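DNA polymerase sliding clamp C (Sulfolobus tokodaii, PDB 3AIZ) forms part of a ring-shaped sliding clamp that encircles DNA and tethers DNA polymerase and other DNA-processing proteins to it. Local coordinates at residues Y13-R16 with T17-E20; D73-D76 with V77-V81; V137-T140 with D141-E145. One frame throughout, in Å; residues are numbered along the deposited sequence.

Contact 1 (Y13-R16 with T17-E20); sequences YIFR and TLEE. With SO4 (sulfate ion), chain G.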
ATOM      1  N   TYR C  13      17.175 -25.629  -0.270  1.00 40.70           N
ATOM      2  CA  TYR C  13      15.850 -25.539   0.341  1.00 41.47           C
ATOM      3  C   TYR C  13      15.431 -26.824   1.053  1.00 38.39           C
ATOM      4  O   TYR C  13      14.561 -26.801   1.924  1.00 35.78           O
ATOM      5  CB  TYR C  13      14.800 -25.126  -0.693  1.00 40.38           C
ATOM      6  CG  TYR C  13      14.738 -23.632  -0.925  1.00 44.81           C
ATOM      7  CD1 TYR C  13      15.497 -23.031  -1.918  1.00 44.88           C
ATOM      8  CD2 TYR C  13      13.925 -22.823  -0.140  1.00 42.70           C
ATOM      9  CE1 TYR C  13      15.445 -21.666  -2.128  1.00 47.76           C
ATOM     10  CE2 TYR C  13      13.866 -21.459  -0.343  1.00 42.94           C
ATOM     11  CZ  TYR C  13      14.627 -20.885  -1.338  1.00 45.82           C
ATOM     12  OH  TYR C  13      14.571 -19.525  -1.544  1.00 44.59           O
ATOM     13  N   ILE C  14      16.049 -27.940   0.680  1.00 34.43           N
ATOM     14  CA  ILE C  14      15.809 -29.202   1.369  1.00 36.14           C
ATOM     15  C   ILE C  14      16.212 -29.072   2.833  1.00 35.45           C
ATOM     16  O   ILE C  14      15.548 -29.601   3.724  1.00 33.13           O
ATOM     17  CB  ILE C  14      16.611 -30.358   0.738  1.00 34.51           C
ATOM     18  CG1 ILE C  14      16.230 -30.542  -0.732  1.00 32.66           C
ATOM     19  CG2 ILE C  14      16.387 -31.648   1.511  1.00 28.88           C
ATOM     20  CD1 ILE C  14      16.994 -31.651  -1.422  1.00 30.82           C
ATOM     21  N   PHE C  15      17.304 -28.353   3.068  1.00 37.94           N
ATOM     22  CA  PHE C  15      17.855 -28.191   4.408  1.00 34.61           C
ATOM     23  C   PHE C  15      17.210 -27.023   5.145  1.00 36.20           C
ATOM     24  O   PHE C  15      17.181 -26.993   6.375  1.00 37.81           O
ATOM     25  CB  PHE C  15      19.371 -28.017   4.334  1.00 32.43           C
ATOM     26  CG  PHE C  15      20.077 -29.185   3.713  1.00 30.46           C
ATOM     27  CD1 PHE C  15      20.150 -29.314   2.337  1.00 30.55           C
ATOM     28  CD2 PHE C  15      20.655 -30.163   4.504  1.00 30.11           C
ATOM     29  CE1 PHE C  15      20.791 -30.393   1.763  1.00 32.68           C
ATOM     30  CE2 PHE C  15      21.298 -31.244   3.934  1.00 29.16           C
ATOM     31  CZ  PHE C  15      21.366 -31.359   2.563  1.00 30.19           C
ATOM     32  N   ARG C  16      16.689 -26.065   4.388  1.00 36.24           N
ATOM     33  CA  ARG C  16      15.952 -24.956   4.977  1.00 38.72           C
ATOM     34  C   ARG C  16      14.601 -25.447   5.490  1.00 39.89           C
ATOM     35  O   ARG C  16      14.069 -24.923   6.468  1.00 42.59           O
ATOM     36  CB  ARG C  16      15.773 -23.831   3.957  1.00 41.55           C
ATOM     37  CG  ARG C  16      17.084 -23.332   3.371  1.00 44.11           C
ATOM     38  CD  ARG C  16      16.861 -22.247   2.336  1.00 45.00           C
ATOM     39  NE  ARG C  16      16.211 -21.073   2.907  1.00 51.96           N
ATOM     40  CZ  ARG C  16      15.971 -19.954   2.233  1.00 51.45           C
ATOM     41  NH1 ARG C  16      16.332 -19.855   0.960  1.00 45.66           N
ATOM     42  NH2 ARG C  16      15.374 -18.932   2.831  1.00 51.56           N
ATOM     43  N   THR C  17      14.055 -26.463   4.827  1.00 37.14           N
ATOM     44  CA  THR C  17      12.832 -27.106   5.289  1.00 36.76           C
ATOM     45  C   THR C  17      13.090 -27.820   6.610  1.00 38.68           C
ATOM     46  O   THR C  17      12.306 -27.709   7.551  1.00 40.29           O
ATOM     47  CB  THR C  17      12.304 -28.137   4.272  1.00 35.81           C
ATOM     48  OG1 THR C  17      11.946 -27.477   3.052  1.00 38.81           O
ATOM     49  CG2 THR C  17      11.083 -28.849   4.827  1.00 33.66           C
ATOM     50  N   LEU C  18      14.198 -28.551   6.669  1.00 36.32           N
ATOM     51  CA  LEU C  18      14.551 -29.323   7.855  1.00 35.42           C
ATOM     52  C   LEU C  18      14.755 -28.445   9.088  1.00 37.26           C
ATOM     53  O   LEU C  18      14.519 -28.886  10.212  1.00 39.86           O
ATOM     54  CB  LEU C  18      15.799 -30.170   7.598  1.00 34.64           C
ATOM     55  CG  LEU C  18      15.666 -31.282   6.557  1.00 34.06           C
ATOM     56  CD1 LEU C  18      17.000 -31.978   6.342  1.00 31.64           C
ATOM     57  CD2 LEU C  18      14.601 -32.281   6.975  1.00 34.98           C
ATOM     58  N   GLU C  19      15.194 -27.208   8.876  1.00 36.77           N
ATOM     59  CA  GLU C  19      15.395 -26.276   9.982  1.00 40.33           C
ATOM     60  C   GLU C  19      14.126 -26.119  10.810  1.00 39.95           C
ATOM     61  O   GLU C  19      14.183 -25.878  12.016  1.00 37.26           O
ATOM     62  CB  GLU C  19      15.843 -24.907   9.468  1.00 42.42           C
ATOM     63  CG  GLU C  19      17.326 -24.799   9.168  1.00 43.14           C
ATOM     64  CD  GLU C  19      17.725 -23.402   8.730  1.00 50.72           C
ATOM     65  OE1 GLU C  19      16.966 -22.780   7.956  1.00 48.22           O
ATOM     66  OE2 GLU C  19      18.800 -22.928   9.158  1.00 52.89           O
ATOM     67  N   GLU C  20      12.981 -26.258  10.150  1.00 39.75           N
ATOM     68  CA  GLU C  20      11.690 -26.109  10.807  1.00 38.99           C
ATOM     69  C   GLU C  20      11.429 -27.239  11.798  1.00 37.99           C
ATOM     70  O   GLU C  20      10.608 -27.101  12.704  1.00 39.80           O
ATOM     71  CB  GLU C  20      10.569 -26.070   9.766  1.00 39.24           C
ATOM     72  CG  GLU C  20      10.732 -24.993   8.702  1.00 40.92           C
ATOM     73  CD  GLU C  20      10.424 -23.598   9.219  1.00 43.76           C
ATOM     74  OE1 GLU C  20      10.011 -23.469  10.390  1.00 41.29           O
ATOM     75  OE2 GLU C  20      10.591 -22.630   8.447  1.00 43.07           O
TER
HETATM   76  S   SO4 G 247      14.117 -19.490   6.130  1.00 81.70           S
HETATM   77  O1  SO4 G 247      13.213 -20.368   6.868  1.00 71.76           O
HETATM   78  O2  SO4 G 247      15.368 -20.197   5.858  1.00 61.35           O
HETATM   79  O3  SO4 G 247      13.491 -19.097   4.869  1.00 65.12           O
HETATM   80  O4  SO4 G 247      14.393 -18.296   6.926  1.00 75.58           O
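Thr17 is tied twice to Tyr13, one helical turn earlier. Its backbone N donates to Tyr13 O at 3.0 Å, and its OG1 donates to the same Tyr13 O at 2.9 Å. The two donors come from opposite faces of the carbonyl plane, the N lying 35° out of it and the hydroxyl 23°, so one oxygen accepts both. Next along, Leu18 N makes a weak bond to Ile14 O (3.4 Å). Leu18 CG sits near that same Ile14 O, and Leu18 CD1 only just reaches Phe15 CD2, obliquely, at 4.5 Å. Leu18 and Ile14 both rest on strand 45-52, while Phe15 reaches strand 24-29 and the neighbouring helix 71-78. Helix 8-18 thus lies across strands of the N-terminal clamp domain, and in the assembled ring of the PCNA family such helices line the channel through which DNA passes. Glu19 N bonds Phe15 O at 3.2 Å. Its extended side chain runs beside Arg16 without forming a salt bridge, since Glu19 OE1 stays 5.4 Å from Arg16 NE. The guanidinium is turned instead to a sulfate, probably from the crystallisation liquor, whose sulfur lies in its plane at the edge: Arg16 NE donates to sulfate O2 at 3.2 Å and Arg16 NH2 to sulfate O3 at 2.8 Å. Arg16 CD lies over one face of the Tyr13 ring, towards its rim; beyond it the bend at chi3 (62°) directs the guanidinium to the sulfate. An anion held this way is consistent with a surface suited to DNA phosphates. Glu20 bends at chi2 beyond a CG lying near Arg16 O, and its OE2 forms a salt bridge with Lys207.

Contact 2 (D73-D76 with V77-V81); sequences DFTD and VLKTV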
ATOM      1  N   ASP C  73      24.087 -23.387  10.926  1.00 44.17           N
ATOM      2  CA  ASP C  73      25.320 -22.920  10.311  1.00 42.21           C
ATOM      3  C   ASP C  73      25.431 -23.416   8.876  1.00 41.43           C
ATOM      4  O   ASP C  73      25.853 -22.680   7.984  1.00 43.53           O
ATOM      5  CB  ASP C  73      26.529 -23.389  11.119  1.00 42.90           C
ATOM      6  CG  ASP C  73      26.558 -22.800  12.511  1.00 47.40           C
ATOM      7  OD1 ASP C  73      25.978 -21.710  12.706  1.00 47.72           O
ATOM      8  OD2 ASP C  73      27.162 -23.425  13.408  1.00 48.76           O
ATOM      9  N   PHE C  74      25.051 -24.671   8.667  1.00 39.37           N
ATOM     10  CA  PHE C  74      25.108 -25.284   7.346  1.00 39.94           C
ATOM     11  C   PHE C  74      24.130 -24.612   6.391  1.00 39.66           C
ATOM     12  O   PHE C  74      24.403 -24.479   5.199  1.00 39.03           O
ATOM     13  CB  PHE C  74      24.810 -26.781   7.445  1.00 38.13           C
ATOM     14  CG  PHE C  74      24.914 -27.508   6.136  1.00 35.99           C
ATOM     15  CD1 PHE C  74      26.135 -27.644   5.499  1.00 38.96           C
ATOM     16  CD2 PHE C  74      23.794 -28.070   5.550  1.00 35.38           C
ATOM     17  CE1 PHE C  74      26.235 -28.318   4.296  1.00 40.02           C
ATOM     18  CE2 PHE C  74      23.887 -28.746   4.349  1.00 36.72           C
ATOM     19  CZ  PHE C  74      25.109 -28.871   3.721  1.00 37.88           C
ATOM     20  N   THR C  75      22.991 -24.185   6.923  1.00 38.66           N
ATOM     21  CA  THR C  75      21.976 -23.517   6.118  1.00 40.73           C
ATOM     22  C   THR C  75      22.317 -22.042   5.918  1.00 41.75           C
ATOM     23  O   THR C  75      21.953 -21.444   4.905  1.00 40.59           O
ATOM     24  CB  THR C  75      20.576 -23.658   6.749  1.00 42.01           C
ATOM     25  OG1 THR C  75      20.206 -25.041   6.785  1.00 38.17           O
ATOM     26  CG2 THR C  75      19.543 -22.892   5.941  1.00 45.54           C
ATOM     27  N   ASP C  76      23.024 -21.461   6.883  1.00 42.68           N
ATOM     28  CA  ASP C  76      23.460 -20.072   6.777  1.00 43.14           C
ATOM     29  C   ASP C  76      24.354 -19.854   5.560  1.00 41.44           C
ATOM     30  O   ASP C  76      24.324 -18.790   4.944  1.00 44.13           O
ATOM     31  CB  ASP C  76      24.186 -19.624   8.050  1.00 45.02           C
ATOM     32  CG  ASP C  76      23.234 -19.114   9.120  1.00 47.57           C
ATOM     33  OD1 ASP C  76      22.048 -18.882   8.803  1.00 50.79           O
ATOM     34  OD2 ASP C  76      23.676 -18.938  10.276  1.00 46.05           O
ATOM     35  N   VAL C  77      25.151 -20.863   5.215  1.00 37.58           N
ATOM     36  CA  VAL C  77      26.033 -20.760   4.058  1.00 38.78           C
ATOM     37  C   VAL C  77      25.324 -21.214   2.788  1.00 38.64           C
ATOM     38  O   VAL C  77      25.696 -20.817   1.686  1.00 41.43           O
ATOM     39  CB  VAL C  77      27.333 -21.574   4.239  1.00 37.60           C
ATOM     40  CG1 VAL C  77      27.992 -21.234   5.567  1.00 38.78           C
ATOM     41  CG2 VAL C  77      27.050 -23.061   4.148  1.00 41.04           C
ATOM     42  N   LEU C  78      24.300 -22.046   2.951  1.00 41.31           N
ATOM     43  CA  LEU C  78      23.512 -22.515   1.817  1.00 39.08           C
ATOM     44  C   LEU C  78      22.623 -21.403   1.273  1.00 41.99           C
ATOM     45  O   LEU C  78      22.322 -21.365   0.081  1.00 44.72           O
ATOM     46  CB  LEU C  78      22.662 -23.725   2.209  1.00 40.23           C
ATOM     47  CG  LEU C  78      23.400 -25.047   2.434  1.00 41.24           C
ATOM     48  CD1 LEU C  78      22.427 -26.134   2.856  1.00 36.61           C
ATOM     49  CD2 LEU C  78      24.159 -25.463   1.185  1.00 35.49           C
ATOM     50  N   LYS C  79      22.207 -20.498   2.152  1.00 40.54           N
ATOM     51  CA  LYS C  79      21.379 -19.369   1.748  1.00 41.39           C
ATOM     52  C   LYS C  79      22.149 -18.419   0.836  1.00 41.81           C
ATOM     53  O   LYS C  79      21.553 -17.609   0.125  1.00 40.28           O
ATOM     54  CB  LYS C  79      20.875 -18.602   2.973  1.00 42.37           C
ATOM     55  CG  LYS C  79      19.888 -19.359   3.842  1.00 43.03           C
ATOM     56  CD  LYS C  79      19.402 -18.483   4.988  1.00 47.86           C
ATOM     57  CE  LYS C  79      18.436 -19.226   5.897  1.00 55.38           C
ATOM     58  NZ  LYS C  79      17.944 -18.358   7.004  1.00 56.94           N
ATOM     59  N   THR C  80      23.473 -18.520   0.862  1.00 43.27           N
ATOM     60  CA  THR C  80      24.321 -17.596   0.117  1.00 43.60           C
ATOM     61  C   THR C  80      24.621 -18.090  -1.294  1.00 46.08           C
ATOM     62  O   THR C  80      25.484 -17.540  -1.976  1.00 47.31           O
ATOM     63  CB  THR C  80      25.653 -17.337   0.846  1.00 40.11           C
ATOM     64  OG1 THR C  80      26.522 -18.464   0.682  1.00 36.64           O
ATOM     65  CG2 THR C  80      25.413 -17.091   2.327  1.00 39.86           C
ATOM     66  N   VAL C  81      23.912 -19.127  -1.728  1.00 45.60           N
ATOM     67  CA  VAL C  81      24.110 -19.660  -3.072  1.00 48.48           C
ATOM     68  C   VAL C  81      23.272 -18.893  -4.088  1.00 52.10           C
ATOM     69  O   VAL C  81      22.165 -18.445  -3.787  1.00 50.60           O
ATOM     70  CB  VAL C  81      23.766 -21.161  -3.160  1.00 47.75           C
ATOM     71  CG1 VAL C  81      24.557 -21.948  -2.127  1.00 45.51           C
ATOM     72  CG2 VAL C  81      22.274 -21.381  -2.979  1.00 52.91           C
TER
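Phe74 and Leu78 pack one turn apart at the C-terminal end of helix 71-78, a helix of the N-terminal clamp domain that gives way to a type I beta turn from Leu78 to Val81. The apolar part comes first. Leu78 CG lies over one face of the Phe74 ring, 4.2 Å above its plane and offset towards the rim, while Leu78 CD1 meets Phe74 CE2 at 3.3 Å; the leucine passes at a slant over the ring. With CG opposite the backbone N (chi1 -177°) the Phe74 ring comes near Leu78, and chi2 of 67° turns one face to it. On another side of the helix, Thr75 CG2 touches Lys79 CE at 3.8 Å, so the extended lysine chain runs past the threonine methyl. Beyond the two segments, Val77 packs on Phe109 and Phe111 of strand 106-111. Asp76 and Val77 pack on Leu152, and Thr80 on Arg148, of the clamp B chain, so the helix end and its turn lie at a subunit boundary.

The backbone bonds are uneven. Lys79 N to Thr75 O is sound at 2.9 Å, whereas Val77 N to Asp73 O and Leu78 N to Phe74 O are weak, so the helix is loosely bonded here. Of the charged groups, Asp76 OD1 and Lys79 NZ stay 4.5 Å apart, and Lys79 NZ also makes a long, weak ion pair with a sulfate. At the turn, Thr80 supplies a side-chain bond of its own: chi1 of 76° places OG1 between its backbone N and carbonyl carbon, where it donates to Val77 O at 2.7 Å.

Contact 3 (V137-T140 with D141-E145); sequences VTFT and DIIDE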
ATOM      1  N   VAL C 137       4.307 -27.539  -6.378  1.00 35.45           N
ATOM      2  CA  VAL C 137       4.005 -26.115  -6.418  1.00 37.50           C
ATOM      3  C   VAL C 137       2.540 -25.858  -6.071  1.00 36.27           C
ATOM      4  O   VAL C 137       2.231 -25.001  -5.245  1.00 39.25           O
ATOM      5  CB  VAL C 137       4.346 -25.493  -7.790  1.00 37.88           C
ATOM      6  CG1 VAL C 137       3.798 -26.353  -8.919  1.00 44.71           C
ATOM      7  CG2 VAL C 137       3.812 -24.074  -7.877  1.00 35.17           C
ATOM      8  N   THR C 138       1.642 -26.611  -6.699  1.00 36.10           N
ATOM      9  CA  THR C 138       0.215 -26.478  -6.430  1.00 34.82           C
ATOM     10  C   THR C 138      -0.093 -26.785  -4.969  1.00 35.75           C
ATOM     11  O   THR C 138      -0.875 -26.083  -4.327  1.00 34.54           O
ATOM     12  CB  THR C 138      -0.617 -27.420  -7.319  1.00 38.56           C
ATOM     13  OG1 THR C 138      -0.341 -27.153  -8.699  1.00 44.28           O
ATOM     14  CG2 THR C 138      -2.102 -27.226  -7.056  1.00 38.02           C
ATOM     15  N   PHE C 139       0.530 -27.836  -4.447  1.00 34.60           N
ATOM     16  CA  PHE C 139       0.278 -28.270  -3.079  1.00 34.77           C
ATOM     17  C   PHE C 139       0.831 -27.288  -2.054  1.00 34.74           C
ATOM     18  O   PHE C 139       0.133 -26.903  -1.116  1.00 32.79           O
ATOM     19  CB  PHE C 139       0.858 -29.666  -2.837  1.00 34.71           C
ATOM     20  CG  PHE C 139       0.700 -30.147  -1.423  1.00 33.25           C
ATOM     21  CD1 PHE C 139      -0.537 -30.551  -0.950  1.00 31.08           C
ATOM     22  CD2 PHE C 139       1.787 -30.196  -0.567  1.00 33.40           C
ATOM     23  CE1 PHE C 139      -0.687 -30.993   0.352  1.00 29.98           C
ATOM     24  CE2 PHE C 139       1.644 -30.638   0.736  1.00 31.27           C
ATOM     25  CZ  PHE C 139       0.406 -31.037   1.194  1.00 29.11           C
ATOM     26  N   THR C 140       2.085 -26.886  -2.236  1.00 34.50           N
ATOM     27  CA  THR C 140       2.731 -25.963  -1.310  1.00 35.27           C
ATOM     28  C   THR C 140       2.007 -24.617  -1.252  1.00 38.99           C
ATOM     29  O   THR C 140       1.820 -24.057  -0.172  1.00 38.31           O
ATOM     30  CB  THR C 140       4.221 -25.754  -1.649  1.00 36.11           C
ATOM     31  OG1 THR C 140       4.357 -25.375  -3.024  1.00 36.75           O
ATOM     32  CG2 THR C 140       5.006 -27.033  -1.400  1.00 31.91           C
ATOM     33  N   ASP C 141       1.599 -24.107  -2.412  1.00 36.09           N
ATOM     34  CA  ASP C 141       0.801 -22.885  -2.467  1.00 36.68           C
ATOM     35  C   ASP C 141      -0.382 -22.983  -1.512  1.00 38.12           C
ATOM     36  O   ASP C 141      -0.593 -22.108  -0.674  1.00 43.33           O
ATOM     37  CB  ASP C 141       0.293 -22.630  -3.889  1.00 39.92           C
ATOM     38  CG  ASP C 141       1.343 -22.000  -4.785  1.00 44.65           C
ATOM     39  OD1 ASP C 141       2.297 -21.393  -4.254  1.00 46.10           O
ATOM     40  OD2 ASP C 141       1.207 -22.102  -6.023  1.00 43.89           O
ATOM     41  N   ILE C 142      -1.151 -24.058  -1.646  1.00 37.73           N
ATOM     42  CA  ILE C 142      -2.308 -24.291  -0.792  1.00 37.53           C
ATOM     43  C   ILE C 142      -1.895 -24.387   0.673  1.00 37.08           C
ATOM     44  O   ILE C 142      -2.599 -23.907   1.560  1.00 37.76           O
ATOM     45  CB  ILE C 142      -3.054 -25.571  -1.208  1.00 37.83           C
ATOM     46  CG1 ILE C 142      -3.615 -25.413  -2.623  1.00 34.94           C
ATOM     47  CG2 ILE C 142      -4.165 -25.895  -0.218  1.00 35.05           C
ATOM     48  CD1 ILE C 142      -4.387 -26.614  -3.113  1.00 41.33           C
ATOM     49  N   ILE C 143      -0.746 -25.006   0.916  1.00 38.51           N
ATOM     50  CA  ILE C 143      -0.218 -25.138   2.267  1.00 38.98           C
ATOM     51  C   ILE C 143       0.131 -23.776   2.865  1.00 41.89           C
ATOM     52  O   ILE C 143      -0.173 -23.501   4.027  1.00 40.39           O
ATOM     53  CB  ILE C 143       1.016 -26.052   2.294  1.00 37.22           C
ATOM     54  CG1 ILE C 143       0.615 -27.476   1.919  1.00 37.79           C
ATOM     55  CG2 ILE C 143       1.652 -26.047   3.665  1.00 37.93           C
ATOM     56  CD1 ILE C 143      -0.480 -28.038   2.798  1.00 36.63           C
ATOM     57  N   ASP C 144       0.769 -22.926   2.064  1.00 39.94           N
ATOM     58  CA  ASP C 144       1.086 -21.566   2.488  1.00 42.65           C
ATOM     59  C   ASP C 144      -0.190 -20.778   2.751  1.00 42.18           C
ATOM     60  O   ASP C 144      -0.266 -19.993   3.696  1.00 44.65           O
ATOM     61  CB  ASP C 144       1.936 -20.852   1.434  1.00 42.33           C
ATOM     62  CG  ASP C 144       3.382 -21.311   1.442  1.00 45.73           C
ATOM     63  OD1 ASP C 144       3.871 -21.720   2.517  1.00 46.73           O
ATOM     64  OD2 ASP C 144       4.031 -21.258   0.376  1.00 43.50           O
ATOM     65  N   GLU C 145      -1.195 -20.997   1.909  1.00 41.47           N
ATOM     66  CA  GLU C 145      -2.479 -20.326   2.059  1.00 43.94           C
ATOM     67  C   GLU C 145      -3.176 -20.779   3.338  1.00 42.57           C
ATOM     68  O   GLU C 145      -3.883 -20.002   3.980  1.00 42.53           O
ATOM     69  CB  GLU C 145      -3.365 -20.594   0.843  1.00 44.01           C
ATOM     70  CG  GLU C 145      -4.663 -19.807   0.833  1.00 50.46           C
ATOM     71  CD  GLU C 145      -5.454 -20.015  -0.444  1.00 65.31           C
ATOM     72  OE1 GLU C 145      -4.917 -20.643  -1.382  1.00 60.39           O
ATOM     73  OE2 GLU C 145      -6.611 -19.549  -0.510  1.00 72.53           O
TER
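Ile143 climbs from the helix backbone onto the ring of Phe139, one turn before it. At its base, Ile143 CB sits 3.3 Å from Thr140 O, beside the carbonyls of the preceding turn. CG1 then rises over the flat side of the aromatic ring: it is 3.7 Å from the Phe139 ring centroid and 20° off the ring normal, a CH-pi contact over the face. CG1 also lies close to Phe139 O. A bend at chi2 (-56°) carries CD1 out past the rim of the ring, above Phe139 CZ, at 3.5 Å from it. The phenyl group is thus flanked by the isoleucine's ethyl arm on one face, and it also packs on Leu227 and Tyr229 of strand 223-231 and on Val215 and Ile217 of strand 214-220. Helix 136-149 is in this way seated on the sheet of the C-terminal clamp domain, in the helix-on-sheet arrangement of the PCNA fold.

The backbone of this turn is regular. Ile143 N bonds Phe139 O in the carbonyl plane at 2.9 Å, Asp144 N bonds Thr140 O at 2.7 Å, and Asp141 N bonds Val137 O at 3.0 Å; Ile142 N to Thr138 O is weak. Away from the ring, Asp141 and Val137 run next to each other, with Asp141 OD2 3.8 Å from Val137 CG2. Asp141 OD1 and Asp144 OD2 each form a salt bridge with Arg209, through NH2 and NH1 respectively. One guanidinium shared by two carboxylates probably eases their mutual repulsion and favours the ionised form of both.

Contacts 1 and 2 form one packed region of the N-terminal domain: their centres are 11 Å apart and their helices touch. Phe15 CD2 lies 3.5 Å from Phe74 CE2, where the two rings meet edge-to-face, and Arg16 CG lies 3.6 Å from Thr75 CG2. They also share the sulfate: Arg16 of 13-20 bonds it directly, and Lys79 of 73-81 adds a long, weak ion pair. Contact 3 belongs to the C-terminal domain and touches neither. Its centre is about 16 Å from that of contact 1 and about 24 Å from that of contact 2; the nearest atoms are about 8 Å and 15 Å away respectively.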